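Local atomic coordinates of putative Chlorite dismutase TA0507 (PDB entry 3DTZ), a protein that is of unproven function but may bind heme and act as an oxidoreductase of the chlorite dismutase family. Residues D[149-154]-D[161-166]; D[181-186]-D[192-197]. One frame throughout, in Å; residues are numbered along the deposited sequence.

In the fold
Interaction 1 packs the short helix 149-153 against helix 156-172, at the periphery of the chain, its centre about 24 Å from that of the chain; interaction 2 is the beta hairpin of strands 180-185 and 194-200, about 9 Å from the same point. Their centres lie about 16 Å apart, yet they touch: Tyr152 OH is 2.6 Å from Glu193 OE1, a probable hydrogen bond, and also packs on Phe194 CE2. Helix 156-172 leads along the chain into strand 180-185. Both contacts reach the second subunit: Arg214 of the second subunit packs on Tyr152 and Leu153 and forms a salt bridge with Glu193.

Interaction 1: residues D[149-154]-D[161-166]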
# COMPACT_ATOMS: atom_id res chain seq x y z
N PRO D 149 -6.42 -21.16 5.48
CA PRO D 149 -7.57 -21.74 6.19
C PRO D 149 -7.60 -23.27 6.24
O PRO D 149 -7.92 -23.85 7.30
CB PRO D 149 -8.77 -21.15 5.44
CG PRO D 149 -8.24 -19.84 4.92
CD PRO D 149 -6.84 -20.16 4.48
N ASP D 150 -7.22 -23.91 5.13
CA ASP D 150 -7.11 -25.38 5.03
C ASP D 150 -6.25 -26.05 6.12
O ASP D 150 -6.51 -27.19 6.52
CB ASP D 150 -6.59 -25.77 3.68
N TRP D 151 -5.21 -25.36 6.57
CA TRP D 151 -4.35 -25.88 7.62
C TRP D 151 -5.13 -26.31 8.86
O TRP D 151 -4.91 -27.41 9.38
CB TRP D 151 -3.28 -24.85 8.00
CG TRP D 151 -2.54 -25.24 9.23
CD1 TRP D 151 -2.73 -24.78 10.49
CD2 TRP D 151 -1.49 -26.22 9.31
NE1 TRP D 151 -1.87 -25.39 11.37
CE2 TRP D 151 -1.09 -26.28 10.67
CE3 TRP D 151 -0.85 -27.04 8.38
CZ2 TRP D 151 -0.07 -27.13 11.11
CZ3 TRP D 151 0.17 -27.89 8.82
CH2 TRP D 151 0.54 -27.93 10.18
N TYR D 152 -6.03 -25.44 9.34
CA TYR D 152 -6.78 -25.68 10.60
C TYR D 152 -7.88 -26.73 10.42
O TYR D 152 -8.33 -27.34 11.40
CB TYR D 152 -7.35 -24.38 11.19
CG TYR D 152 -6.26 -23.36 11.44
CD1 TYR D 152 -5.55 -23.38 12.64
CD2 TYR D 152 -5.90 -22.42 10.47
CE1 TYR D 152 -4.51 -22.48 12.87
CE2 TYR D 152 -4.88 -21.52 10.69
CZ TYR D 152 -4.19 -21.56 11.89
OH TYR D 152 -3.16 -20.70 12.12
N LEU D 153 -8.29 -26.93 9.17
CA LEU D 153 -9.32 -27.89 8.79
C LEU D 153 -8.77 -29.32 8.64
O LEU D 153 -9.53 -30.28 8.48
CB LEU D 153 -10.00 -27.44 7.49
CG LEU D 153 -10.68 -26.07 7.40
CD1 LEU D 153 -11.38 -25.95 6.04
CD2 LEU D 153 -11.68 -25.81 8.54
N LEU D 154 -7.45 -29.46 8.70
CA LEU D 154 -6.79 -30.75 8.75
C LEU D 154 -6.93 -31.34 10.15
O LEU D 154 -7.04 -30.59 11.12
CB LEU D 154 -5.30 -30.61 8.38
CG LEU D 154 -4.91 -30.16 6.96
CD1 LEU D 154 -3.42 -29.81 6.87
CD2 LEU D 154 -5.28 -31.21 5.93
N GLU D 161 1.78 -34.31 12.76
CA GLU D 161 2.80 -35.00 11.97
C GLU D 161 3.59 -34.02 11.11
O GLU D 161 4.82 -34.05 11.09
CB GLU D 161 2.14 -36.07 11.09
CG GLU D 161 3.07 -36.73 10.09
CD GLU D 161 2.32 -37.53 9.04
OE1 GLU D 161 1.23 -38.06 9.36
OE2 GLU D 161 2.83 -37.63 7.90
N ILE D 162 2.88 -33.14 10.40
CA ILE D 162 3.52 -32.11 9.60
C ILE D 162 4.43 -31.26 10.49
O ILE D 162 5.59 -31.01 10.14
CB ILE D 162 2.49 -31.23 8.85
CG1 ILE D 162 1.77 -32.06 7.78
CG2 ILE D 162 3.18 -30.02 8.21
CD1 ILE D 162 0.39 -31.55 7.43
N MSE D 163 3.92 -30.84 11.64
CA MSE D 163 4.71 -30.03 12.57
C MSE D 163 5.87 -30.77 13.20
O MSE D 163 6.92 -30.18 13.44
CB MSE D 163 3.82 -29.38 13.64
CG MSE D 163 2.82 -28.38 13.08
SE MSE D 163 3.66 -27.03 11.89
CE MSE D 163 4.95 -26.33 13.20
N HIS D 164 5.70 -32.06 13.48
CA HIS D 164 6.80 -32.85 14.04
C HIS D 164 7.99 -32.88 13.09
O HIS D 164 9.14 -32.74 13.52
CB HIS D 164 6.35 -34.27 14.38
CG HIS D 164 7.47 -35.16 14.83
ND1 HIS D 164 8.23 -35.90 13.95
CD2 HIS D 164 7.95 -35.44 16.07
CE1 HIS D 164 9.13 -36.60 14.62
NE2 HIS D 164 8.98 -36.34 15.91
N GLU D 165 7.71 -33.03 11.79
CA GLU D 165 8.74 -33.07 10.75
C GLU D 165 9.55 -31.78 10.76
O GLU D 165 10.77 -31.81 10.63
CB GLU D 165 8.11 -33.25 9.37
CG GLU D 165 9.16 -33.49 8.25
CD GLU D 165 8.72 -33.05 6.86
OE1 GLU D 165 8.09 -31.98 6.72
OE2 GLU D 165 9.02 -33.78 5.88
N HIS D 166 8.85 -30.65 10.92
CA HIS D 166 9.46 -29.32 10.94
C HIS D 166 10.36 -29.15 12.15
O HIS D 166 11.51 -28.70 12.02
CB HIS D 166 8.37 -28.25 10.92
CG HIS D 166 8.87 -26.88 11.24
ND1 HIS D 166 9.23 -25.97 10.26
CD2 HIS D 166 9.07 -26.25 12.42
CE1 HIS D 166 9.62 -24.85 10.83
NE2 HIS D 166 9.54 -24.99 12.14
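Trp151 reaches from the short, weakly bonded helix at about 149-153 to Ile162 and Met163 of helix 156-172, and the far end of its indole does nearly all the touching. The ring system extends from CB across the gap because chi1 (170°) sets CG anti to the backbone N; the nearest CA atoms of the two backbones, those of Trp151 and Ile162, are 10.2 Å apart. Near its root the indole meets its neighbour in sequence: CD1 lies over the centre of the Tyr152 ring, 3.6 Å above its plane. Farther out, on the six-membered ring, CZ2 comes to 3.7 Å from Met163 CG. At the tip, CH2 stands 3.7 Å from the selenium SE of Met163, a residue present as selenomethionine. On the other side of CH2, CZ3 touches Ile162 CG2 at 3.7 Å, and this methyl sits at the ring edge, near its plane. The bend at chi2 (-51°) brings Met163 SE to 4.7 Å from the centroid of the Trp151 six-membered ring, 58° off its normal: an oblique Met-aromatic contact. Beside the indole, Leu154 CD1 adds a looser methyl contact with Ile162 CD1, at 4.2 Å. Trp221 meets the Trp151 ring with inclined planes and also touches Ile162, while Lys147 makes a cation-pi contact with the indole. Between the two segments the contact is wholly apolar, held by dispersion, with the polarisable selenium, here in place of methionine sulfur, set obliquely to the ring. Its fit depends on how the flat indole, the branched Ile162 and the bent Met163 pack together.

Interaction 2: residues D[181-186]-D[192-197]; sequences SYTTYS and QEFVVL
A beta hairpin joins strands 180-185 and 194-200, and its antiparallel ladder runs from Tyr182 opposite Leu197 to Tyr185 opposite Phe194. In the hydrogen-bonded pair Tyr182-Leu197, the bond from Leu197 N to Tyr182 O is nearly straight (2.8 Å, 176°). In the next such pair, Val195 O receives Thr184 OG1 at 2.6 Å, in the carbonyl plane and on a lone pair, besides a weak bond from Thr184 N; OG1 also bonds to Ser114 OG. On the Thr183 and Tyr185 face, Thr183 CG2 meets Phe194 CD1 at 4.1 Å. Toward the turn, Ser186 N bonds to Glu193 O at 2.7 Å. Ser186 OG, turned between its backbone N and carbonyl carbon (chi1 55°), donates to Gln192 O at 2.7 Å from above the carbonyl plane. The same OG accepts Gln192 NE2 at 2.9 Å, within the amide plane and nearly straight (169°). Were Ser186 replaced by alanine, Gln192 O would probably lose its hydroxyl donor and the Gln192 amide its acceptor, leaving the amide freer to turn. Glu193 and Phe194 both face Met145 of strand 139-147, a classic beta bulge at the start of strand 194-200, in a hairpin flanked by strands 106-116 and 139-147 of the antiparallel sheet.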
# COMPACT_ATOMS: atom_id res chain seq x y z
N SER D 181 13.99 -19.59 20.50
CA SER D 181 12.79 -19.46 19.67
C SER D 181 11.54 -19.27 20.50
O SER D 181 11.33 -19.97 21.50
CB SER D 181 12.64 -20.72 18.81
OG SER D 181 11.48 -20.66 18.02
N TYR D 182 10.68 -18.33 20.07
CA TYR D 182 9.41 -18.09 20.73
C TYR D 182 8.28 -17.97 19.70
O TYR D 182 8.34 -17.10 18.80
CB TYR D 182 9.46 -16.80 21.55
CG TYR D 182 10.63 -16.65 22.47
CD1 TYR D 182 10.61 -17.17 23.77
CD2 TYR D 182 11.76 -15.95 22.07
CE1 TYR D 182 11.69 -17.00 24.64
CE2 TYR D 182 12.85 -15.78 22.93
CZ TYR D 182 12.80 -16.32 24.20
OH TYR D 182 13.89 -16.15 25.02
N THR D 183 7.28 -18.82 19.83
CA THR D 183 6.06 -18.73 19.04
C THR D 183 5.01 -18.02 19.88
O THR D 183 4.80 -18.36 21.07
CB THR D 183 5.54 -20.14 18.64
OG1 THR D 183 6.50 -20.77 17.78
CG2 THR D 183 4.24 -20.00 17.89
N THR D 184 4.36 -17.05 19.27
CA THR D 184 3.35 -16.29 19.99
C THR D 184 2.11 -16.26 19.10
O THR D 184 2.23 -16.32 17.85
CB THR D 184 3.81 -14.84 20.34
OG1 THR D 184 3.74 -13.99 19.18
CG2 THR D 184 5.22 -14.81 20.98
N TYR D 185 0.95 -16.18 19.74
CA TYR D 185 -0.31 -16.20 18.98
C TYR D 185 -1.11 -14.92 19.13
O TYR D 185 -1.10 -14.27 20.17
CB TYR D 185 -1.15 -17.43 19.29
CG TYR D 185 -1.59 -17.63 20.71
CD1 TYR D 185 -0.77 -18.31 21.64
CD2 TYR D 185 -2.84 -17.18 21.14
CE1 TYR D 185 -1.19 -18.51 22.97
CE2 TYR D 185 -3.27 -17.39 22.48
CZ TYR D 185 -2.45 -18.05 23.38
OH TYR D 185 -2.90 -18.24 24.69
N SER D 186 -1.79 -14.58 18.05
CA SER D 186 -2.55 -13.32 18.02
C SER D 186 -3.89 -13.49 17.28
O SER D 186 -4.45 -12.49 16.84
CB SER D 186 -1.69 -12.19 17.44
OG SER D 186 -1.18 -12.53 16.17
N GLN D 192 -2.28 -10.75 12.12
CA GLN D 192 -1.60 -12.01 11.79
C GLN D 192 -2.04 -13.03 12.85
O GLN D 192 -2.58 -12.65 13.91
CB GLN D 192 -0.08 -11.83 11.84
CG GLN D 192 0.51 -11.54 13.23
CD GLN D 192 0.29 -10.12 13.75
OE1 GLN D 192 0.60 -9.12 13.06
NE2 GLN D 192 -0.27 -10.02 14.94
N GLU D 193 -1.85 -14.31 12.55
CA GLU D 193 -2.17 -15.36 13.51
C GLU D 193 -1.09 -15.58 14.53
O GLU D 193 -1.38 -15.88 15.69
CB GLU D 193 -2.47 -16.67 12.78
CG GLU D 193 -3.75 -16.57 11.96
CD GLU D 193 -4.03 -17.73 11.00
OE1 GLU D 193 -3.13 -18.54 10.68
OE2 GLU D 193 -5.21 -17.81 10.54
N PHE D 194 0.16 -15.47 14.07
CA PHE D 194 1.34 -15.66 14.91
C PHE D 194 2.33 -14.52 14.78
O PHE D 194 2.44 -13.89 13.73
CB PHE D 194 2.05 -16.97 14.55
CG PHE D 194 1.16 -18.19 14.62
CD1 PHE D 194 0.94 -18.82 15.84
CD2 PHE D 194 0.53 -18.69 13.48
CE1 PHE D 194 0.11 -19.93 15.93
CE2 PHE D 194 -0.32 -19.82 13.56
CZ PHE D 194 -0.51 -20.44 14.81
N VAL D 195 3.06 -14.25 15.86
CA VAL D 195 4.26 -13.44 15.73
C VAL D 195 5.41 -14.33 16.23
O VAL D 195 5.37 -14.82 17.38
CB VAL D 195 4.19 -12.11 16.48
CG1 VAL D 195 5.49 -11.29 16.20
CG2 VAL D 195 2.94 -11.29 16.06
N VAL D 196 6.36 -14.64 15.36
CA VAL D 196 7.43 -15.55 15.78
C VAL D 196 8.66 -14.71 16.08
O VAL D 196 9.00 -13.80 15.29
CB VAL D 196 7.72 -16.66 14.76
CG1 VAL D 196 8.46 -17.74 15.43
CG2 VAL D 196 6.39 -17.29 14.26
N LEU D 197 9.26 -14.94 17.24
CA LEU D 197 10.41 -14.15 17.72
C LEU D 197 11.62 -15.06 17.92
O LEU D 197 11.48 -16.17 18.45
CB LEU D 197 10.06 -13.48 19.05
CG LEU D 197 8.73 -12.73 19.11
CD1 LEU D 197 8.45 -12.20 20.50
CD2 LEU D 197 8.68 -11.61 18.05